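Local coordinates for molybdopterin-guanine dinucleotide biosynthesis protein B (MobB) (Archaeoglobus fulgidus, PDB 2F1R), which probably binds GTP and takes part in the biosynthesis of the molybdopterin-guanine dinucleotide cofactor, at residues 129-134 / 142-147; 8-13 / 113-118; 16-21 / 147-152. All coordinates share one frame; numbering follows the deposited sequence.

Contact 1 (129-134 / 142-147); sequences ILAVVC and KWFRRD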
ATOM      1  N   ILE A 129      16.107  -4.933 -24.706  1.00 11.80           N
ATOM      2  CA  ILE A 129      17.212  -5.217 -23.794  1.00 11.88           C
ATOM      3  C   ILE A 129      18.142  -4.008 -23.823  1.00 12.43           C
ATOM      4  O   ILE A 129      18.740  -3.668 -24.855  1.00 11.03           O
ATOM      5  CB  ILE A 129      17.954  -6.566 -24.088  1.00 11.29           C
ATOM      6  CG1 ILE A 129      16.999  -7.760 -23.858  1.00 11.02           C
ATOM      7  CG2 ILE A 129      19.243  -6.700 -23.235  1.00 12.43           C
ATOM      8  CD1 ILE A 129      17.469  -9.060 -24.537  1.00 11.66           C
ATOM      9  N   LEU A 130      18.270  -3.387 -22.658  1.00 11.78           N
ATOM     10  CA  LEU A 130      19.040  -2.179 -22.540  1.00 11.95           C
ATOM     11  C   LEU A 130      20.446  -2.539 -22.164  1.00 11.38           C
ATOM     12  O   LEU A 130      21.416  -1.838 -22.570  1.00 10.62           O
ATOM     13  CB  LEU A 130      18.435  -1.279 -21.451  1.00 11.68           C
ATOM     14  CG  LEU A 130      17.030  -0.722 -21.705  1.00 12.25           C
ATOM     15  CD1 LEU A 130      16.648   0.231 -20.655  1.00 12.92           C
ATOM     16  CD2 LEU A 130      16.928  -0.090 -23.095  1.00 17.85           C
ATOM     17  N   ALA A 131      20.565  -3.598 -21.339  1.00 10.64           N
ATOM     18  CA  ALA A 131      21.890  -4.077 -20.932  1.00  9.63           C
ATOM     19  C   ALA A 131      21.796  -5.442 -20.311  1.00 10.12           C
ATOM     20  O   ALA A 131      20.716  -5.862 -19.850  1.00 10.11           O
ATOM     21  CB  ALA A 131      22.527  -3.098 -19.945  1.00 10.46           C
ATOM     22  N   VAL A 132      22.932  -6.139 -20.285  1.00 10.19           N
ATOM     23  CA  VAL A 132      22.978  -7.459 -19.722  1.00  9.64           C
ATOM     24  C   VAL A 132      23.963  -7.396 -18.590  1.00  9.98           C
ATOM     25  O   VAL A 132      25.055  -6.812 -18.753  1.00 11.74           O
ATOM     26  CB  VAL A 132      23.366  -8.546 -20.776  1.00 11.10           C
ATOM     27  CG1 VAL A 132      23.593  -9.922 -20.094  1.00  8.67           C
ATOM     28  CG2 VAL A 132      22.272  -8.655 -21.943  1.00  9.51           C
ATOM     29  N   VAL A 133      23.580  -7.970 -17.443  1.00  9.99           N
ATOM     30  CA  VAL A 133      24.495  -8.109 -16.294  1.00  8.93           C
ATOM     31  C   VAL A 133      24.924  -9.585 -16.154  1.00  9.09           C
ATOM     32  O   VAL A 133      24.112 -10.463 -15.939  1.00  7.63           O
ATOM     33  CB  VAL A 133      23.883  -7.561 -15.026  1.00  9.29           C
ATOM     34  CG1 VAL A 133      24.822  -7.747 -13.847  1.00  8.60           C
ATOM     35  CG2 VAL A 133      23.553  -6.079 -15.222  1.00  9.80           C
ATOM     36  N   CYS A 134      26.220  -9.831 -16.308  1.00 10.04           N
ATOM     37  CA  CYS A 134      26.750 -11.183 -16.364  1.00 11.11           C
ATOM     38  C   CYS A 134      28.253 -11.121 -16.072  1.00 11.83           C
ATOM     39  O   CYS A 134      28.975 -10.260 -16.594  1.00 12.34           O
ATOM     40  CB  CYS A 134      26.494 -11.766 -17.744  1.00 10.35           C
ATOM     41  SG  CYS A 134      26.950 -13.511 -17.855  1.00 11.91           S
ATOM     42  N   LYS A 142      24.990  -3.985 -24.498  1.00 14.68           N
ATOM     43  CA  LYS A 142      25.688  -3.282 -23.426  1.00 14.47           C
ATOM     44  C   LYS A 142      25.869  -4.250 -22.236  1.00 13.27           C
ATOM     45  O   LYS A 142      24.931  -4.933 -21.842  1.00 12.76           O
ATOM     46  CB  LYS A 142      24.886  -2.049 -23.020  1.00 13.66           C
ATOM     47  CG  LYS A 142      25.583  -1.142 -22.077  1.00 20.45           C
ATOM     48  CD  LYS A 142      26.200   0.044 -22.795  1.00 27.71           C
ATOM     49  CE  LYS A 142      27.374   0.624 -21.960  1.00 32.23           C
ATOM     50  NZ  LYS A 142      26.961   1.747 -21.099  1.00 36.17           N
ATOM     51  N   TRP A 143      27.067  -4.311 -21.676  1.00 12.47           N
ATOM     52  CA  TRP A 143      27.395  -5.385 -20.747  1.00 13.36           C
ATOM     53  C   TRP A 143      28.076  -4.845 -19.508  1.00 13.38           C
ATOM     54  O   TRP A 143      28.962  -4.024 -19.610  1.00 15.00           O
ATOM     55  CB  TRP A 143      28.262  -6.473 -21.434  1.00 13.60           C
ATOM     56  CG  TRP A 143      28.935  -7.404 -20.437  1.00 15.11           C
ATOM     57  CD1 TRP A 143      28.308  -8.282 -19.558  1.00 13.48           C
ATOM     58  CD2 TRP A 143      30.347  -7.548 -20.196  1.00 14.54           C
ATOM     59  NE1 TRP A 143      29.244  -8.924 -18.794  1.00 12.38           N
ATOM     60  CE2 TRP A 143      30.499  -8.507 -19.164  1.00 12.19           C
ATOM     61  CE3 TRP A 143      31.491  -6.950 -20.742  1.00 17.53           C
ATOM     62  CZ2 TRP A 143      31.760  -8.894 -18.663  1.00 14.36           C
ATOM     63  CZ3 TRP A 143      32.744  -7.322 -20.243  1.00 16.09           C
ATOM     64  CH2 TRP A 143      32.862  -8.307 -19.205  1.00 16.26           C
ATOM     65  N   PHE A 144      27.638  -5.301 -18.344  1.00 13.40           N
ATOM     66  CA  PHE A 144      28.275  -5.025 -17.062  1.00 13.48           C
ATOM     67  C   PHE A 144      28.441  -6.354 -16.334  1.00 13.86           C
ATOM     68  O   PHE A 144      27.690  -7.304 -16.558  1.00 11.96           O
ATOM     69  CB  PHE A 144      27.368  -4.110 -16.191  1.00 13.40           C
ATOM     70  CG  PHE A 144      27.046  -2.783 -16.828  1.00 13.66           C
ATOM     71  CD1 PHE A 144      27.963  -1.717 -16.780  1.00 15.47           C
ATOM     72  CD2 PHE A 144      25.862  -2.611 -17.506  1.00 11.59           C
ATOM     73  CE1 PHE A 144      27.693  -0.495 -17.411  1.00 13.43           C
ATOM     74  CE2 PHE A 144      25.584  -1.401 -18.118  1.00 13.24           C
ATOM     75  CZ  PHE A 144      26.499  -0.344 -18.081  1.00 13.35           C
ATOM     76  N   ARG A 145      29.431  -6.417 -15.474  1.00 15.71           N
ATOM     77  CA  ARG A 145      29.549  -7.511 -14.512  1.00 18.47           C
ATOM     78  C   ARG A 145      28.642  -7.275 -13.303  1.00 18.95           C
ATOM     79  O   ARG A 145      28.291  -6.155 -13.029  1.00 19.06           O
ATOM     80  CB  ARG A 145      31.006  -7.641 -14.060  1.00 18.81           C
ATOM     81  CG  ARG A 145      31.982  -7.948 -15.184  1.00 20.43           C
ATOM     82  CD  ARG A 145      33.425  -7.769 -14.757  1.00 23.92           C
ATOM     83  NE  ARG A 145      33.769  -8.564 -13.586  1.00 30.48           N
ATOM     84  CZ  ARG A 145      35.010  -8.960 -13.290  1.00 34.87           C
ATOM     85  NH1 ARG A 145      36.028  -8.654 -14.114  1.00 34.25           N
ATOM     86  NH2 ARG A 145      35.239  -9.686 -12.190  1.00 33.70           N
ATOM     87  N   ARG A 146      28.293  -8.338 -12.574  1.00 21.91           N
ATOM     88  CA  ARG A 146      27.403  -8.291 -11.367  1.00 24.95           C
ATOM     89  C   ARG A 146      27.791  -7.211 -10.345  1.00 25.97           C
ATOM     90  O   ARG A 146      26.935  -6.559  -9.758  1.00 26.96           O
ATOM     91  CB  ARG A 146      27.386  -9.677 -10.668  1.00 25.66           C
ATOM     92  CG  ARG A 146      26.082 -10.535 -10.707  1.00 28.38           C
ATOM     93  CD  ARG A 146      25.425 -10.929 -12.123  1.00 34.78           C
ATOM     94  NE  ARG A 146      26.181 -11.832 -13.001  1.00 38.09           N
ATOM     95  CZ  ARG A 146      26.263 -13.173 -12.920  1.00 38.18           C
ATOM     96  NH1 ARG A 146      25.618 -13.856 -11.970  1.00 39.85           N
ATOM     97  NH2 ARG A 146      27.019 -13.839 -13.803  1.00 35.10           N
ATOM     98  N   ASP A 147      29.094  -7.004 -10.189  1.00 27.26           N
ATOM     99  CA  ASP A 147      29.701  -6.133  -9.191  1.00 28.27           C
ATOM    100  C   ASP A 147      29.705  -4.638  -9.514  1.00 28.23           C
ATOM    101  O   ASP A 147      30.071  -3.812  -8.682  1.00 28.04           O
ATOM    102  CB  ASP A 147      31.170  -6.593  -8.990  1.00 30.07           C
ATOM    103  CG  ASP A 147      31.772  -7.347 -10.243  1.00 34.76           C
ATOM    104  OD1 ASP A 147      31.242  -8.437 -10.647  1.00 36.51           O
ATOM    105  OD2 ASP A 147      32.821  -6.873 -10.803  1.00 40.23           O
TER
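Val132 is held through both its amide and its carbonyl by the strand of Trp143 and Phe144. Its N gives a hydrogen bond to Lys142 O at 2.8 Å, and its O receives the N of Phe144 at 3.0 Å. Two residues on, Cys134 N donates to Phe144 O at 2.9 Å, the staggered pattern of parallel strands. The row ends in a side chain: Trp143 NE1 donates to Cys134 O at 2.6 Å, with the oxygen close to the indole plane but the N-H tilted 21° from the plane of the carbonyl. With CG anti to the backbone N (chi1 165°), the indole lies forward along the strand, so that tryptophan supplies an N-H where the backbone pairing stops. The same carbonyl also takes a CA-H...O contact from Arg145 CA.

Beta-branched Val132 and Val133 suit the extended chain. Val133 CG1 packs obliquely against Arg146 CD at 3.7 Å; bends at chi2 and chi3 bring Arg146 NE to 3.5 Å from Cys134 CA, and NH2 has a long, weak ion pair with Asp135. Small Ala131 leaves room for Phe144, whose CE2 edge meets its CB at 3.9 Å. Strand 143-144 is outermost in the parallel sheet of this chain. Strand 129-133 bonds on its other flank to strand 111-114, while helix 149-160 packs on Ala131 and Phe144 through Phe155 and Ile152.

Contact 2 (8-13 / 113-118); sequences VGTSDS and VVVKKP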
ATOM      1  N   VAL A   8      15.144  -8.326 -14.945  1.00  9.09           N
ATOM      2  CA  VAL A   8      14.734  -9.667 -15.211  1.00  8.28           C
ATOM      3  C   VAL A   8      15.951 -10.608 -15.178  1.00 10.20           C
ATOM      4  O   VAL A   8      17.105 -10.152 -15.226  1.00  8.97           O
ATOM      5  CB  VAL A   8      14.004  -9.805 -16.567  1.00  8.86           C
ATOM      6  CG1 VAL A   8      12.756  -8.849 -16.627  1.00  3.42           C
ATOM      7  CG2 VAL A   8      14.980  -9.578 -17.749  1.00  4.30           C
ATOM      8  N   GLY A   9      15.666 -11.917 -15.106  1.00 10.29           N
ATOM      9  CA  GLY A   9      16.693 -12.906 -15.347  1.00 13.24           C
ATOM     10  C   GLY A   9      16.560 -14.176 -14.514  1.00 14.99           C
ATOM     11  O   GLY A   9      15.503 -14.444 -13.953  1.00 14.08           O
ATOM     12  N   THR A  10      17.662 -14.915 -14.408  1.00 17.11           N
ATOM     13  CA  THR A  10      17.631 -16.274 -13.887  1.00 20.49           C
ATOM     14  C   THR A  10      17.929 -16.446 -12.393  1.00 24.06           C
ATOM     15  O   THR A  10      17.677 -17.523 -11.818  1.00 25.72           O
ATOM     16  CB  THR A  10      18.577 -17.195 -14.704  1.00 20.38           C
ATOM     17  OG1 THR A  10      19.917 -16.707 -14.586  1.00 16.59           O
ATOM     18  CG2 THR A  10      18.130 -17.243 -16.188  1.00 17.76           C
ATOM     19  N   SER A  11      18.443 -15.406 -11.759  1.00 26.64           N
ATOM     20  CA  SER A  11      18.735 -15.473 -10.320  1.00 29.04           C
ATOM     21  C   SER A  11      17.851 -14.529  -9.494  1.00 29.44           C
ATOM     22  O   SER A  11      18.075 -13.331  -9.498  1.00 28.43           O
ATOM     23  CB  SER A  11      20.203 -15.124 -10.059  1.00 29.29           C
ATOM     24  OG  SER A  11      20.436 -15.225  -8.663  1.00 33.00           O
ATOM     25  N   ASP A  12      16.878 -15.096  -8.768  1.00 30.96           N
ATOM     26  CA  ASP A  12      15.950 -14.331  -7.920  1.00 31.36           C
ATOM     27  C   ASP A  12      16.741 -13.431  -6.978  1.00 30.66           C
ATOM     28  O   ASP A  12      16.402 -12.249  -6.785  1.00 30.27           O
ATOM     29  CB  ASP A  12      15.037 -15.280  -7.117  1.00 32.54           C
ATOM     30  CG  ASP A  12      13.637 -15.440  -7.734  1.00 36.48           C
ATOM     31  OD1 ASP A  12      13.340 -14.818  -8.790  1.00 39.64           O
ATOM     32  OD2 ASP A  12      12.818 -16.198  -7.145  1.00 41.08           O
ATOM     33  N   SER A  13      17.800 -14.004  -6.398  1.00 28.96           N
ATOM     34  CA  SER A  13      18.576 -13.349  -5.362  1.00 27.80           C
ATOM     35  C   SER A  13      19.447 -12.259  -5.954  1.00 26.58           C
ATOM     36  O   SER A  13      19.682 -11.246  -5.311  1.00 26.88           O
ATOM     37  CB  SER A  13      19.459 -14.368  -4.607  1.00 28.24           C
ATOM     38  OG  SER A  13      20.759 -14.473  -5.182  1.00 29.36           O
ATOM     39  N   VAL A 113      18.886  -7.362 -18.101  1.00  7.81           N
ATOM     40  CA  VAL A 113      18.826  -8.831 -17.993  1.00  7.91           C
ATOM     41  C   VAL A 113      19.992  -9.315 -17.163  1.00  8.03           C
ATOM     42  O   VAL A 113      21.138  -9.098 -17.576  1.00  8.78           O
ATOM     43  CB  VAL A 113      18.903  -9.545 -19.382  1.00  8.55           C
ATOM     44  CG1 VAL A 113      18.971 -11.111 -19.207  1.00  8.89           C
ATOM     45  CG2 VAL A 113      17.723  -9.145 -20.256  1.00  7.75           C
ATOM     46  N   VAL A 114      19.720  -9.942 -16.011  1.00  8.12           N
ATOM     47  CA  VAL A 114      20.765 -10.428 -15.118  1.00  9.57           C
ATOM     48  C   VAL A 114      20.816 -11.952 -15.121  1.00 11.48           C
ATOM     49  O   VAL A 114      19.864 -12.611 -14.655  1.00 11.26           O
ATOM     50  CB  VAL A 114      20.570  -9.905 -13.683  1.00 10.02           C
ATOM     51  CG1 VAL A 114      21.752 -10.295 -12.808  1.00  8.58           C
ATOM     52  CG2 VAL A 114      20.375  -8.397 -13.689  1.00  4.90           C
ATOM     53  N   VAL A 115      21.889 -12.493 -15.693  1.00 11.62           N
ATOM     54  CA  VAL A 115      22.003 -13.934 -15.873  1.00 10.17           C
ATOM     55  C   VAL A 115      23.367 -14.462 -15.432  1.00 10.97           C
ATOM     56  O   VAL A 115      24.340 -13.725 -15.326  1.00  9.22           O
ATOM     57  CB  VAL A 115      21.738 -14.368 -17.323  1.00 10.60           C
ATOM     58  CG1 VAL A 115      20.256 -14.198 -17.659  1.00  9.49           C
ATOM     59  CG2 VAL A 115      22.631 -13.607 -18.333  1.00  9.54           C
ATOM     60  N   LYS A 116      23.391 -15.751 -15.135  1.00 11.42           N
ATOM     61  CA  LYS A 116      24.622 -16.472 -14.889  1.00 13.67           C
ATOM     62  C   LYS A 116      25.390 -16.840 -16.173  1.00 11.65           C
ATOM     63  O   LYS A 116      26.604 -16.677 -16.274  1.00 13.02           O
ATOM     64  CB  LYS A 116      24.298 -17.773 -14.123  1.00 14.47           C
ATOM     65  CG  LYS A 116      25.608 -18.448 -13.617  1.00 19.31           C
ATOM     66  CD  LYS A 116      26.158 -17.779 -12.335  1.00 24.44           C
ATOM     67  CE  LYS A 116      27.243 -18.640 -11.720  1.00 24.85           C
ATOM     68  NZ  LYS A 116      26.993 -19.977 -12.339  1.00 29.65           N
ATOM     69  N   LYS A 117      24.676 -17.350 -17.150  1.00 12.06           N
ATOM     70  CA  LYS A 117      25.269 -17.824 -18.404  1.00 13.03           C
ATOM     71  C   LYS A 117      24.781 -16.950 -19.518  1.00 12.57           C
ATOM     72  O   LYS A 117      23.597 -16.625 -19.553  1.00 12.88           O
ATOM     73  CB  LYS A 117      24.777 -19.248 -18.698  1.00 12.97           C
ATOM     74  CG  LYS A 117      24.890 -20.232 -17.555  1.00 17.15           C
ATOM     75  CD  LYS A 117      24.086 -21.483 -17.909  1.00 25.65           C
ATOM     76  CE  LYS A 117      23.996 -22.433 -16.715  1.00 33.08           C
ATOM     77  NZ  LYS A 117      24.353 -21.765 -15.392  1.00 37.16           N
ATOM     78  N   PRO A 118      25.647 -16.624 -20.485  1.00 13.79           N
ATOM     79  CA  PRO A 118      25.248 -15.714 -21.598  1.00 14.23           C
ATOM     80  C   PRO A 118      24.047 -16.204 -22.452  1.00 14.80           C
ATOM     81  O   PRO A 118      23.226 -15.392 -22.863  1.00 15.85           O
ATOM     82  CB  PRO A 118      26.510 -15.611 -22.469  1.00 15.09           C
ATOM     83  CG  PRO A 118      27.623 -16.237 -21.662  1.00 15.01           C
ATOM     84  CD  PRO A 118      27.019 -17.153 -20.643  1.00 14.77           C
TER
HETATM   85  O   HOH W   1      18.870 -12.991 -12.252  1.00 28.45           O
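Val8 O accepts the N-H of Val114 at 2.7 Å in a nearly straight bond (174°), the firmer of two direct bonds between the segments. The second, from Thr10 N to Val114 O, is longer at 3.2 Å and more bent. Val114 O is gripped again by a water, which donates to it at 2.6 Å and to Ser11 O while accepting from Ser11 N; the water thus carries the pairing on where the chain turns away from the sheet. Ser11 also N-caps helix 12-28 through OG to Gly14 N. Thr10 OG1 hydrogen-bonds to Glu120 OE1, while its CG2, anti to the carbonyl carbon, rests 4.0 Å from Val115 CG1, so threonine serves both a polar and an apolar neighbour.

Glycine suits its place at Gly9 for two reasons: a phi of 146° is hostile to a side chain, and Val114 O leaves no room for a CB. On the face of the sheet shared by Val8 and Val113, Val8 CG2 meets Val113 CG2 at 3.7 Å, both residues buried. A strand ending in Gly9, a short turn and a helix capped by Ser11 are consistent with the Walker A P-loop of a P-loop NTPase.

Contact 3 (16-21 / 147-152); sequences TTLITR and DEVERI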
ATOM      1  N   THR A  16      17.394  -9.134  -6.753  1.00 20.83           N
ATOM      2  CA  THR A  16      17.029  -8.396  -5.534  1.00 20.38           C
ATOM      3  C   THR A  16      18.261  -7.688  -5.028  1.00 19.71           C
ATOM      4  O   THR A  16      18.178  -6.554  -4.616  1.00 19.55           O
ATOM      5  CB  THR A  16      16.400  -9.331  -4.440  1.00 21.69           C
ATOM      6  OG1 THR A  16      15.340 -10.102  -5.016  1.00 23.95           O
ATOM      7  CG2 THR A  16      15.830  -8.537  -3.242  1.00 20.81           C
ATOM      8  N   THR A  17      19.423  -8.341  -5.096  1.00 18.84           N
ATOM      9  CA  THR A  17      20.681  -7.729  -4.678  1.00 18.54           C
ATOM     10  C   THR A  17      21.106  -6.539  -5.541  1.00 17.91           C
ATOM     11  O   THR A  17      21.550  -5.528  -5.021  1.00 17.31           O
ATOM     12  CB  THR A  17      21.811  -8.803  -4.601  1.00 20.31           C
ATOM     13  OG1 THR A  17      21.623  -9.549  -3.402  1.00 23.25           O
ATOM     14  CG2 THR A  17      23.234  -8.182  -4.585  1.00 19.40           C
ATOM     15  N   LEU A  18      21.021  -6.668  -6.862  1.00 16.43           N
ATOM     16  CA  LEU A  18      21.324  -5.546  -7.710  1.00 16.65           C
ATOM     17  C   LEU A  18      20.427  -4.327  -7.349  1.00 16.35           C
ATOM     18  O   LEU A  18      20.920  -3.199  -7.295  1.00 15.56           O
ATOM     19  CB  LEU A  18      21.097  -5.952  -9.174  1.00 17.58           C
ATOM     20  CG  LEU A  18      21.476  -4.875 -10.174  1.00 17.41           C
ATOM     21  CD1 LEU A  18      22.961  -4.564 -10.146  1.00 16.68           C
ATOM     22  CD2 LEU A  18      21.017  -5.320 -11.537  1.00 20.95           C
ATOM     23  N   ILE A  19      19.116  -4.557  -7.161  1.00 16.01           N
ATOM     24  CA  ILE A  19      18.147  -3.448  -6.842  1.00 16.07           C
ATOM     25  C   ILE A  19      18.543  -2.721  -5.556  1.00 16.01           C
ATOM     26  O   ILE A  19      18.693  -1.494  -5.550  1.00 15.64           O
ATOM     27  CB  ILE A  19      16.652  -3.935  -6.838  1.00 16.37           C
ATOM     28  CG1 ILE A  19      16.243  -4.322  -8.264  1.00 14.36           C
ATOM     29  CG2 ILE A  19      15.635  -2.848  -6.340  1.00 15.61           C
ATOM     30  CD1 ILE A  19      14.943  -5.090  -8.328  1.00 10.96           C
ATOM     31  N   THR A  20      18.863  -3.481  -4.512  1.00 16.86           N
ATOM     32  CA  THR A  20      19.111  -2.873  -3.208  1.00 18.17           C
ATOM     33  C   THR A  20      20.479  -2.167  -3.152  1.00 18.71           C
ATOM     34  O   THR A  20      20.593  -1.090  -2.570  1.00 18.09           O
ATOM     35  CB  THR A  20      18.948  -3.861  -2.044  1.00 18.08           C
ATOM     36  OG1 THR A  20      19.962  -4.849  -2.157  1.00 20.57           O
ATOM     37  CG2 THR A  20      17.583  -4.516  -2.088  1.00 16.92           C
ATOM     38  N   ARG A  21      21.497  -2.752  -3.782  1.00 18.81           N
ATOM     39  CA  ARG A  21      22.794  -2.088  -3.915  1.00 20.53           C
ATOM     40  C   ARG A  21      22.718  -0.833  -4.764  1.00 18.72           C
ATOM     41  O   ARG A  21      23.363   0.145  -4.463  1.00 19.45           O
ATOM     42  CB  ARG A  21      23.853  -3.060  -4.479  1.00 20.48           C
ATOM     43  CG  ARG A  21      24.355  -4.045  -3.398  1.00 23.48           C
ATOM     44  CD  ARG A  21      25.600  -4.844  -3.853  1.00 26.17           C
ATOM     45  NE  ARG A  21      25.302  -5.510  -5.125  1.00 40.64           N
ATOM     46  CZ  ARG A  21      26.152  -6.225  -5.875  1.00 45.81           C
ATOM     47  NH1 ARG A  21      27.429  -6.436  -5.489  1.00 44.20           N
ATOM     48  NH2 ARG A  21      25.695  -6.725  -7.040  1.00 46.68           N
ATOM     49  N   ASP A 147      29.094  -7.004 -10.189  1.00 27.26           N
ATOM     50  CA  ASP A 147      29.701  -6.133  -9.191  1.00 28.27           C
ATOM     51  C   ASP A 147      29.705  -4.638  -9.514  1.00 28.23           C
ATOM     52  O   ASP A 147      30.071  -3.812  -8.682  1.00 28.04           O
ATOM     53  CB  ASP A 147      31.170  -6.593  -8.990  1.00 30.07           C
ATOM     54  CG  ASP A 147      31.772  -7.347 -10.243  1.00 34.76           C
ATOM     55  OD1 ASP A 147      31.242  -8.437 -10.647  1.00 36.51           O
ATOM     56  OD2 ASP A 147      32.821  -6.873 -10.803  1.00 40.23           O
ATOM     57  N   GLU A 148      29.346  -4.275 -10.736  1.00 27.29           N
ATOM     58  CA  GLU A 148      29.600  -2.914 -11.194  1.00 26.90           C
ATOM     59  C   GLU A 148      28.374  -2.011 -10.903  1.00 25.97           C
ATOM     60  O   GLU A 148      27.850  -1.311 -11.783  1.00 24.89           O
ATOM     61  CB  GLU A 148      29.938  -2.935 -12.695  1.00 26.27           C
ATOM     62  CG  GLU A 148      31.310  -3.521 -13.076  1.00 28.21           C
ATOM     63  CD  GLU A 148      31.587  -3.343 -14.568  1.00 27.94           C
ATOM     64  OE1 GLU A 148      31.011  -4.085 -15.379  1.00 29.55           O
ATOM     65  OE2 GLU A 148      32.373  -2.462 -14.949  1.00 27.77           O
ATOM     66  N   VAL A 149      27.936  -2.030  -9.652  1.00 25.86           N
ATOM     67  CA  VAL A 149      26.635  -1.476  -9.286  1.00 25.04           C
ATOM     68  C   VAL A 149      26.556   0.001  -9.529  1.00 25.37           C
ATOM     69  O   VAL A 149      25.516   0.489  -9.985  1.00 25.14           O
ATOM     70  CB  VAL A 149      26.214  -1.845  -7.829  1.00 25.69           C
ATOM     71  CG1 VAL A 149      26.360  -3.356  -7.587  1.00 22.58           C
ATOM     72  CG2 VAL A 149      26.987  -1.039  -6.777  1.00 25.87           C
ATOM     73  N   GLU A 150      27.650   0.716  -9.256  1.00 24.63           N
ATOM     74  CA  GLU A 150      27.711   2.152  -9.558  1.00 24.96           C
ATOM     75  C   GLU A 150      27.598   2.454 -11.058  1.00 23.61           C
ATOM     76  O   GLU A 150      26.968   3.473 -11.460  1.00 23.09           O
ATOM     77  CB  GLU A 150      28.988   2.797  -8.981  1.00 26.50           C
ATOM     78  CG  GLU A 150      29.007   2.911  -7.448  1.00 30.35           C
ATOM     79  CD  GLU A 150      29.789   1.785  -6.738  1.00 37.16           C
ATOM     80  OE1 GLU A 150      29.992   1.886  -5.497  1.00 40.18           O
ATOM     81  OE2 GLU A 150      30.201   0.800  -7.401  1.00 41.00           O
ATOM     82  N   ARG A 151      28.189   1.582 -11.887  1.00 21.31           N
ATOM     83  CA  ARG A 151      28.173   1.765 -13.334  1.00 20.95           C
ATOM     84  C   ARG A 151      26.770   1.462 -13.856  1.00 18.88           C
ATOM     85  O   ARG A 151      26.300   2.114 -14.794  1.00 20.48           O
ATOM     86  CB  ARG A 151      29.201   0.857 -14.054  1.00 20.85           C
ATOM     87  CG  ARG A 151      30.689   1.313 -14.023  1.00 23.46           C
ATOM     88  CD  ARG A 151      31.565   0.499 -15.050  1.00 23.42           C
ATOM     89  NE  ARG A 151      31.099   0.657 -16.454  1.00 28.54           N
ATOM     90  CZ  ARG A 151      31.346  -0.191 -17.461  1.00 28.22           C
ATOM     91  NH1 ARG A 151      32.047  -1.295 -17.246  1.00 27.53           N
ATOM     92  NH2 ARG A 151      30.873   0.067 -18.690  1.00 27.58           N
ATOM     93  N   ILE A 152      26.110   0.466 -13.270  1.00 16.89           N
ATOM     94  CA  ILE A 152      24.762   0.091 -13.714  1.00 15.82           C
ATOM     95  C   ILE A 152      23.734   1.130 -13.278  1.00 15.83           C
ATOM     96  O   ILE A 152      22.846   1.508 -14.061  1.00 16.24           O
ATOM     97  CB  ILE A 152      24.368  -1.342 -13.274  1.00 15.82           C
ATOM     98  CG1 ILE A 152      25.406  -2.370 -13.765  1.00 13.27           C
ATOM     99  CG2 ILE A 152      22.940  -1.715 -13.803  1.00 12.91           C
ATOM    100  CD1 ILE A 152      25.476  -3.687 -12.899  1.00 15.67           C
TER
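Arg21 and Val149 mark the closest backbone approach, 6.6 Å between their CA atoms, where helix 12-28 meets the first turn of helix 149-160. Both helices belong to the alpha/beta fold of a P-loop NTPase, and the first is the one that follows the probable P-loop. The joint is made by side chains. Val149 CB points at the other helix, and its CG1 methyl sits over the centre of one face of the Arg21 guanidinium. Arginine suits this rim because its long chain can lie across a hydrophobic neighbour while its charged end stays at the surface; NH2 also makes a weak hydrogen bond to Arg146 O.

Further in, the chemistry is purely apolar. Leu18 has CG anti to its backbone N (chi1 -176°), which swings the branch toward the second helix, and its CD1 meets Ile152 CD1 at 3.8 Å, the two side chains crossing at about a right angle. Leu18 also packs on Val114 and Ile152 on Ile112, so these larger residues fill the layer between helices and sheet. Away from the interface, Arg151 NH1 bridges to Glu148 OE2 at 2.6 Å, tying the N-cap residue to the first turn. At the joint itself, Val149 CG1 stands only 3.3 Å from Arg21 CZ, a tight fit of methyl on guanidinium face.

In the fold
Contacts 1 and 2 are strand pairings in one parallel sheet, about 10 Å apart between centres and joined through strand 111-114, which bonds to 129-133: Val133 N lies 2.7 Å from Val113 O. Their chemistry is mainly backbone hydrogen bonding, with buried valines on the sheet faces, extended by the Trp143 indole in contact 1 and by a water in contact 2. Contact 3 joins two helices by side chains, from the buried Leu18 and Ile152 to exposed Arg21 at the rim. It shares Asp147 with contact 1 and helix 12-28 with contact 2. All three are partly buried, but contact 1 lies at the sheet's edge, whereas contact 2 holds the turn of the probable P-loop.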